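Local coordinates for protein acyl-coenzyme A thioesterase PaaI (Escherichia coli, PDB 2FS2) that hydrolyses phenylacetyl-coenzyme A esters as a homotetrameric hot dog-fold thioesterase, with a preference for ring-hydroxylated substrates such as 3,4-dihydroxyphenylacetyl-CoA, at residues I115-Q118 with Q119-V123; K5-Q8 with N9-M13. All blocks are in the same frame, centred on the assembly; numbering follows the deposited sequence.

Contact 1: I115-Q118 with Q119-V123; sequences IVNQ and QQKTV
Asn117 and Lys121 stand side by side, pointing the same way, where strand 108-116 turns back into strand 122-132. This is a beta hairpin of the hot dog-fold sheet, closed by a type I turn from Asn117 to Gln120 with a G1-type bulge at Gln120, whose backbone is in the left-handed region. The turn is pinned by Gln120 N to Asn117 O (2.9 Å) and by Asn117 N to Lys121 O (2.9 Å). Asn117 adds its side chain to this frame. Its CG sits between the backbone N and the carbonyl carbon (chi1 72°), the crowded position, which folds the amide over the bend. OD1 then takes Lys121 N at 3.0 Å in a nearly straight bond (167° at the hydrogen), although the donor stands above the amide plane instead of on a lone pair. Gln119 N comes to 2.7 Å from the same OD1, but the bond is strongly bent and weak, with the form of an Asx turn. A leucine here would lack this oxygen and would probably leave the Lys121 amide without its acceptor, allowing the loop to shift. Beyond the bend, Ile115 and Val123 meet obliquely, CG2 of Ile115 at 4.1 Å from CB of Val123, on the side facing helix 54-70, where Leu60 and Ala61 receive Ile115 and Leu57 receives Val123. Val116 and Thr122, an antiparallel non-hydrogen-bonded pair, share the other face, where Thr122 OG1 is hydrogen-bonded to Glu114 OE2. From there Val116 reaches back to the bulge: its CG1, anti to the backbone N (chi1 162°), rests 3.6 Å from Gln120 CA.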
loop_
_atom_site.group_PDB
_atom_site.type_symbol
_atom_site.label_atom_id
_atom_site.label_comp_id
_atom_site.label_asym_id
_atom_site.label_seq_id
_atom_site.Cartn_x
_atom_site.Cartn_y
_atom_site.Cartn_z
ATOM N N ILE B 115 -8.281 2.400 -13.829
ATOM C CA ILE B 115 -7.987 2.532 -15.242
ATOM C C ILE B 115 -8.526 1.310 -16.041
ATOM O O ILE B 115 -8.232 0.178 -15.708
ATOM C CB ILE B 115 -6.429 2.758 -15.548
ATOM C CG1 ILE B 115 -5.813 3.942 -14.762
ATOM C CG2 ILE B 115 -6.163 2.928 -17.095
ATOM C CD1 ILE B 115 -4.282 4.175 -15.056
ATOM N N VAL B 116 -9.301 1.602 -17.075
ATOM C CA VAL B 116 -10.065 0.642 -17.828
ATOM C C VAL B 116 -9.711 0.887 -19.281
ATOM O O VAL B 116 -9.478 2.062 -19.662
ATOM C CB VAL B 116 -11.569 0.910 -17.548
ATOM C CG1 VAL B 116 -12.439 0.304 -18.532
ATOM C CG2 VAL B 116 -11.992 0.346 -16.098
ATOM N N ASN B 117 -9.587 -0.189 -20.076
ATOM C CA ASN B 117 -9.310 -0.003 -21.483
ATOM C C ASN B 117 -10.568 0.010 -22.318
ATOM O O ASN B 117 -11.691 -0.011 -21.784
ATOM C CB ASN B 117 -8.330 -1.027 -21.995
ATOM C CG ASN B 117 -8.962 -2.409 -22.107
ATOM O OD1 ASN B 117 -10.187 -2.581 -22.061
ATOM N ND2 ASN B 117 -8.133 -3.389 -22.228
ATOM N N GLN B 118 -10.405 0.089 -23.653
ATOM C CA GLN B 118 -11.585 0.204 -24.500
ATOM C C GLN B 118 -12.431 -1.129 -24.481
ATOM O O GLN B 118 -13.628 -1.131 -24.775
ATOM C CB GLN B 118 -11.192 0.640 -25.948
ATOM C CG GLN B 118 -10.507 -0.563 -26.646
ATOM C CD GLN B 118 -9.025 -0.632 -26.377
ATOM O OE1 GLN B 118 -8.453 0.003 -25.435
ATOM N NE2 GLN B 118 -8.366 -1.406 -27.187
ATOM N N GLN B 119 -11.878 -2.250 -24.079
ATOM C CA GLN B 119 -12.733 -3.454 -23.969
ATOM C C GLN B 119 -13.451 -3.486 -22.623
ATOM O O GLN B 119 -14.022 -4.530 -22.228
ATOM C CB GLN B 119 -11.874 -4.729 -24.094
ATOM C CG GLN B 119 -11.354 -5.006 -25.540
ATOM C CD GLN B 119 -12.563 -5.197 -26.564
ATOM O OE1 GLN B 119 -13.305 -6.244 -26.500
ATOM N NE2 GLN B 119 -12.797 -4.164 -27.454
ATOM N N GLN B 120 -13.350 -2.403 -21.846
ATOM C CA GLN B 120 -13.862 -2.390 -20.472
ATOM C C GLN B 120 -13.142 -3.380 -19.556
ATOM O O GLN B 120 -13.719 -3.885 -18.632
ATOM C CB GLN B 120 -15.354 -2.697 -20.481
ATOM C CG GLN B 120 -16.310 -1.695 -19.748
ATOM C CD GLN B 120 -15.995 -0.210 -20.046
ATOM O OE1 GLN B 120 -15.685 0.141 -21.227
ATOM N NE2 GLN B 120 -16.060 0.675 -18.969
ATOM N N LYS B 121 -11.886 -3.646 -19.803
ATOM C CA LYS B 121 -11.127 -4.467 -18.905
ATOM C C LYS B 121 -10.288 -3.530 -18.009
ATOM O O LYS B 121 -9.689 -2.590 -18.455
ATOM C CB LYS B 121 -10.275 -5.491 -19.735
ATOM C CG LYS B 121 -11.071 -6.271 -20.771
ATOM C CD LYS B 121 -11.487 -7.762 -20.356
ATOM C CE LYS B 121 -10.722 -8.921 -21.160
ATOM N NZ LYS B 121 -10.654 -10.334 -20.491
ATOM N N THR B 122 -10.296 -3.765 -16.713
ATOM C CA THR B 122 -9.289 -3.149 -15.800
ATOM C C THR B 122 -7.839 -3.350 -16.049
ATOM O O THR B 122 -7.320 -4.444 -15.996
ATOM C CB THR B 122 -9.550 -3.579 -14.396
ATOM O OG1 THR B 122 -10.980 -3.556 -14.225
ATOM C CG2 THR B 122 -9.045 -2.414 -13.480
ATOM N N VAL B 123 -7.148 -2.242 -16.257
ATOM C CA VAL B 123 -5.756 -2.240 -16.424
ATOM C C VAL B 123 -5.014 -2.087 -15.091
ATOM O O VAL B 123 -3.927 -2.686 -14.913
ATOM C CB VAL B 123 -5.441 -1.098 -17.385
ATOM C CG1 VAL B 123 -3.994 -0.697 -17.346
ATOM C CG2 VAL B 123 -5.955 -1.488 -18.840
#

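Contact 2: K5-Q8 with N9-M13; sequences KAWQ and NAHAM
Trp7 and His11 lie one turn apart on helix 2-15, and their rings lean together obliquely, with planes at 36° and the centroid of the tryptophan six-membered ring 5.2 Å from that of the imidazole. His11 can be followed outward. Its CB sits 3.6 Å from Trp7 O, and CG is placed anti to its own carbonyl carbon (chi1 -73°), which carries the imidazole back over the preceding turn. There Trp7 O lies over one face of the ring, with ND1 at 3.4 Å in a geometry too poor for a hydrogen bond. Further out, CE1 approaches Trp7 CE3 at 3.8 Å, and at the tip NE2 comes to 3.5 Å from that same CE3, with CZ3 slightly farther. Trp7 O is already used by the backbone: His11 N donates to it at 2.7 Å, one of four successive helical bonds that also join Lys5 to Asn9, Ala6 to Ala10 and Gln8 to Ala12. Trp7 also touches Ile27 and Met30 of strand 26-31, while Asn9 turns its ND2 to Ser71 O. Between the segments, then, hydrogen bonding belongs to the backbone, and the two rings meet in an oblique contact. With no side-chain hydrogen bond between Trp7 and His11, this contact probably leaves the imidazole some freedom to turn about its CB-CG bond.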
loop_
_atom_site.group_PDB
_atom_site.type_symbol
_atom_site.label_atom_id
_atom_site.label_comp_id
_atom_site.label_asym_id
_atom_site.label_seq_id
_atom_site.Cartn_x
_atom_site.Cartn_y
_atom_site.Cartn_z
ATOM N N LYS B 5 -18.129 24.153 -10.893
ATOM C CA LYS B 5 -16.989 24.736 -10.214
ATOM C C LYS B 5 -15.875 23.742 -10.435
ATOM O O LYS B 5 -14.724 24.113 -10.696
ATOM C CB LYS B 5 -17.286 24.862 -8.735
ATOM C CG LYS B 5 -18.360 25.988 -8.388
ATOM C CD LYS B 5 -18.485 26.147 -6.769
ATOM C CE LYS B 5 -19.716 26.934 -6.263
ATOM N NZ LYS B 5 -21.080 26.397 -6.711
ATOM N N ALA B 6 -16.249 22.454 -10.373
ATOM C CA ALA B 6 -15.224 21.419 -10.544
ATOM C C ALA B 6 -14.612 21.613 -11.916
ATOM O O ALA B 6 -13.434 21.514 -12.059
ATOM C CB ALA B 6 -15.826 20.023 -10.418
ATOM N N TRP B 7 -15.395 21.911 -12.932
ATOM C CA TRP B 7 -14.804 22.036 -14.250
ATOM C C TRP B 7 -13.995 23.292 -14.440
ATOM O O TRP B 7 -13.021 23.323 -15.217
ATOM C CB TRP B 7 -15.932 22.091 -15.280
ATOM C CG TRP B 7 -16.311 20.772 -15.928
ATOM C CD1 TRP B 7 -17.420 20.063 -15.710
ATOM C CD2 TRP B 7 -15.534 20.022 -16.898
ATOM N NE1 TRP B 7 -17.390 18.914 -16.473
ATOM C CE2 TRP B 7 -16.243 18.900 -17.213
ATOM C CE3 TRP B 7 -14.288 20.217 -17.511
ATOM C CZ2 TRP B 7 -15.816 17.986 -18.169
ATOM C CZ3 TRP B 7 -13.859 19.313 -18.496
ATOM C CH2 TRP B 7 -14.645 18.239 -18.818
ATOM N N GLN B 8 -14.406 24.370 -13.807
ATOM C CA GLN B 8 -13.548 25.613 -13.821
ATOM C C GLN B 8 -12.195 25.342 -13.240
ATOM O O GLN B 8 -11.185 25.715 -13.794
ATOM C CB GLN B 8 -14.190 26.733 -12.971
ATOM C CG GLN B 8 -15.511 27.158 -13.530
ATOM C CD GLN B 8 -15.986 28.418 -12.926
ATOM O OE1 GLN B 8 -16.041 29.430 -13.628
ATOM N NE2 GLN B 8 -16.326 28.405 -11.640
ATOM N N ASN B 9 -12.171 24.663 -12.082
ATOM C CA ASN B 9 -10.876 24.260 -11.527
ATOM C C ASN B 9 -10.066 23.426 -12.459
ATOM O O ASN B 9 -8.864 23.681 -12.635
ATOM C CB ASN B 9 -11.095 23.535 -10.180
ATOM C CG ASN B 9 -11.701 24.484 -9.146
ATOM O OD1 ASN B 9 -11.244 25.587 -9.039
ATOM N ND2 ASN B 9 -12.777 24.104 -8.494
ATOM N N ALA B 10 -10.720 22.424 -13.079
ATOM C CA ALA B 10 -10.008 21.588 -13.997
ATOM C C ALA B 10 -9.532 22.319 -15.214
ATOM O O ALA B 10 -8.395 21.990 -15.658
ATOM C CB ALA B 10 -10.798 20.325 -14.418
ATOM N N HIS B 11 -10.351 23.244 -15.794
ATOM C CA HIS B 11 -9.840 24.038 -16.929
ATOM C C HIS B 11 -8.618 24.896 -16.547
ATOM O O HIS B 11 -7.689 25.002 -17.308
ATOM C CB HIS B 11 -10.914 24.945 -17.570
ATOM C CG HIS B 11 -11.917 24.182 -18.383
ATOM N ND1 HIS B 11 -13.256 24.481 -18.378
ATOM C CD2 HIS B 11 -11.784 23.052 -19.125
ATOM C CE1 HIS B 11 -13.904 23.603 -19.126
ATOM N NE2 HIS B 11 -13.029 22.723 -19.581
ATOM N N ALA B 12 -8.634 25.513 -15.366
ATOM C CA ALA B 12 -7.492 26.302 -14.871
ATOM C C ALA B 12 -6.252 25.463 -14.755
ATOM O O ALA B 12 -5.195 25.876 -15.241
ATOM C CB ALA B 12 -7.820 26.928 -13.510
HETATM N N MSE B 13 -6.361 24.275 -14.153
HETATM C CA MSE B 13 -5.187 23.421 -14.046
HETATM C C MSE B 13 -4.682 22.863 -15.328
HETATM O O MSE B 13 -3.495 22.631 -15.468
HETATM C CB MSE B 13 -5.483 22.210 -13.180
HETATM C CG MSE B 13 -5.334 22.562 -11.740
HETATM SE SE MSE B 13 -6.067 21.018 -10.735
HETATM C CE MSE B 13 -7.719 21.848 -10.030
#

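Contact 2 comes first along the chain, within the N-terminal helix 2-15, and contact 1 follows far later, at the bend joining strands 108-116 and 122-132. They do not touch: their centres are 26 Å apart, their nearest atoms about 17 Å, and they lie on opposite sides of the chain's centre. Both lean on helix 54-70 and on one antiparallel sheet, contact 1 within it and contact 2 against its strand 26-31. Leu57, Leu60 and Ala61 of the helix meet Ile115 and Val123, whereas Tyr67 and Asn70, near its other end, meet Ala10 and Met13. The long helix gripped by the curved sheet, the core of the hot dog fold, thus links the hairpin with the N-terminal helix.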